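Local atomic coordinates of hypothetical protein (Pseudomonas aeruginosa, PDB entry 4HSP), a protein that is of unknown function, belonging to the DUF3299 family, which is grouped with the OB-fold proteins. Residues L11-A16 with P93-V98. Numbering follows the deposited sequence.
Sequences LIPAGA and PSNQIV. With EDO (1,2-ethanediol), chain E; EDO (1,2-ethanediol), chain H; EDO (1,2-ethanediol), chain G.
Ile12 packs over one face of the Gln96 side-chain amide and one face of the Asn95 amide, two planes turned almost perpendicular to each other. Its CG1 lies 3.5 Å above NE2 of Gln96, and Ile12 CD1 lies over CD of the same amide. The same CG1 is 3.9 Å from ND2 of Asn95. At the edge of the Asn95 amide, Pro13 CD comes within 4.1 Å of ND2. With CG set between backbone N and carbonyl carbon (chi1 59°), Asn95 turns this amide back toward residues 11-13, and Pro47 O accepts a hydrogen bond from its ND2. Gln96 bends at chi2 (-71°), bringing NE2 to the backbone O of Asn95 in a nearly straight hydrogen bond of 3.0 Å. This O sits in the Gln96 amide plane, at its NE2 edge, whereas NE2 is tilted 33° from the carbonyl plane; Trp8 O is a second acceptor, so two bonds fix the amide's rotation. That same Asn95 O lies 3.3 Å from Leu11 CB. Beyond it, Leu11 CD2 meets Val98 CG2 at 4.2 Å, and both side chains touch Leu59. The contact thus packs the loop after strand 4-5 against the entry to strand 98-102 of the mixed sheet, in a family grouped with the OB folds.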
loop_
_atom_site.group_PDB
_atom_site.type_symbol
_atom_site.label_atom_id
_atom_site.label_comp_id
_atom_site.label_asym_id
_atom_site.label_seq_id
_atom_site.Cartn_x
_atom_site.Cartn_y
_atom_site.Cartn_z
ATOM N N LEU A 11 -17.999 -22.499 -5.927
ATOM C CA LEU A 11 -17.819 -22.124 -7.320
ATOM C C LEU A 11 -17.096 -23.229 -8.077
ATOM O O LEU A 11 -16.942 -23.127 -9.287
ATOM C CB LEU A 11 -17.062 -20.782 -7.409
ATOM C CG LEU A 11 -17.905 -19.502 -7.508
ATOM C CD1 LEU A 11 -18.926 -19.374 -6.344
ATOM C CD2 LEU A 11 -17.013 -18.296 -7.611
ATOM N N ILE A 12 -16.689 -24.291 -7.372
ATOM C CA ILE A 12 -16.034 -25.456 -7.956
ATOM C C ILE A 12 -17.044 -26.607 -7.969
ATOM O O ILE A 12 -17.477 -27.048 -6.897
ATOM C CB ILE A 12 -14.700 -25.853 -7.255
ATOM C CG1 ILE A 12 -13.675 -24.691 -7.273
ATOM C CG2 ILE A 12 -14.113 -27.086 -7.936
ATOM C CD1 ILE A 12 -12.532 -24.867 -6.406
ATOM N N PRO A 13 -17.438 -27.110 -9.168
ATOM C CA PRO A 13 -18.401 -28.216 -9.217
ATOM C C PRO A 13 -17.830 -29.516 -8.662
ATOM O O PRO A 13 -16.614 -29.690 -8.575
ATOM C CB PRO A 13 -18.714 -28.342 -10.710
ATOM C CG PRO A 13 -17.631 -27.762 -11.385
ATOM C CD PRO A 13 -17.070 -26.681 -10.528
ATOM N N ALA A 14 -18.727 -30.401 -8.237
ATOM C CA ALA A 14 -18.412 -31.722 -7.710
ATOM C C ALA A 14 -17.627 -32.508 -8.768
ATOM O O ALA A 14 -18.055 -32.575 -9.931
ATOM C CB ALA A 14 -19.706 -32.437 -7.350
ATOM N N GLY A 15 -16.455 -33.007 -8.372
ATOM C CA GLY A 15 -15.584 -33.782 -9.248
ATOM C C GLY A 15 -14.479 -32.985 -9.909
ATOM O O GLY A 15 -13.460 -33.565 -10.321
ATOM N N ALA A 16 -14.655 -31.647 -9.984
ATOM C CA ALA A 16 -13.663 -30.755 -10.582
ATOM C C ALA A 16 -12.434 -30.613 -9.661
ATOM O O ALA A 16 -12.570 -30.751 -8.439
ATOM C CB ALA A 16 -14.273 -29.389 -10.879
ATOM N N PRO A 93 -7.482 -20.492 -10.885
ATOM C CA PRO A 93 -8.273 -21.103 -11.984
ATOM C C PRO A 93 -9.496 -20.233 -12.310
ATOM O O PRO A 93 -9.939 -19.469 -11.446
ATOM C CB PRO A 93 -8.689 -22.459 -11.415
ATOM C CG PRO A 93 -7.764 -22.699 -10.297
ATOM C CD PRO A 93 -7.478 -21.372 -9.701
ATOM N N SER A 94 -10.024 -20.321 -13.548
ATOM C CA SER A 94 -11.124 -19.454 -14.017
ATOM C C SER A 94 -12.448 -19.621 -13.240
ATOM O O SER A 94 -13.358 -18.797 -13.398
ATOM C CB SER A 94 -11.369 -19.654 -15.507
ATOM O OG SER A 94 -11.634 -21.010 -15.802
ATOM N N ASN A 95 -12.555 -20.655 -12.404
ATOM C CA ASN A 95 -13.756 -20.896 -11.599
ATOM C C ASN A 95 -13.516 -20.402 -10.163
ATOM O O ASN A 95 -14.314 -20.670 -9.266
ATOM C CB ASN A 95 -14.203 -22.359 -11.653
ATOM C CG ASN A 95 -13.208 -23.385 -11.179
ATOM O OD1 ASN A 95 -12.073 -23.074 -10.812
ATOM N ND2 ASN A 95 -13.605 -24.657 -11.218
ATOM N N GLN A 96 -12.420 -19.639 -9.978
ATOM C CA GLN A 96 -12.019 -18.988 -8.728
ATOM C C GLN A 96 -11.766 -17.493 -9.040
ATOM O O GLN A 96 -10.969 -16.827 -8.394
ATOM C CB GLN A 96 -10.798 -19.698 -8.067
ATOM C CG GLN A 96 -11.056 -21.147 -7.576
ATOM C CD GLN A 96 -11.952 -21.252 -6.358
ATOM O OE1 GLN A 96 -11.476 -21.328 -5.218
ATOM N NE2 GLN A 96 -13.272 -21.307 -6.568
ATOM N N ILE A 97 -12.475 -16.982 -10.062
ATOM C CA ILE A 97 -12.449 -15.585 -10.516
ATOM C C ILE A 97 -13.858 -15.184 -10.953
ATOM O O ILE A 97 -14.525 -15.941 -11.651
ATOM C CB ILE A 97 -11.430 -15.292 -11.675
ATOM C CG1 ILE A 97 -10.047 -15.967 -11.462
ATOM C CG2 ILE A 97 -11.307 -13.765 -11.923
ATOM C CD1 ILE A 97 -8.953 -15.628 -12.515
ATOM N N VAL A 98 -14.286 -13.982 -10.558
ATOM C CA VAL A 98 -15.519 -13.334 -10.987
ATOM C C VAL A 98 -15.145 -11.999 -11.673
ATOM O O VAL A 98 -14.456 -11.177 -11.072
ATOM C CB VAL A 98 -16.522 -13.107 -9.816
ATOM C CG1 VAL A 98 -17.849 -12.560 -10.328
ATOM C CG2 VAL A 98 -16.734 -14.386 -9.003
HETATM C C1 EDO E . -22.013 -29.575 -10.110
HETATM O O1 EDO E . -21.868 -29.339 -8.691
HETATM C C2 EDO E . -22.344 -28.239 -10.869
HETATM O O2 EDO E . -22.335 -28.354 -12.301
HETATM C C1 EDO H . -16.763 -32.172 -3.760
HETATM O O1 EDO H . -17.735 -31.248 -4.269
HETATM C C2 EDO H . -16.198 -33.124 -4.864
HETATM O O2 EDO H . -15.193 -32.481 -5.655
HETATM C C1 EDO G . -19.057 -27.450 -3.164
HETATM O O1 EDO G . -19.107 -26.702 -1.944
HETATM C C2 EDO G . -20.143 -26.979 -4.185
HETATM O O2 EDO G . -19.865 -27.507 -5.484
#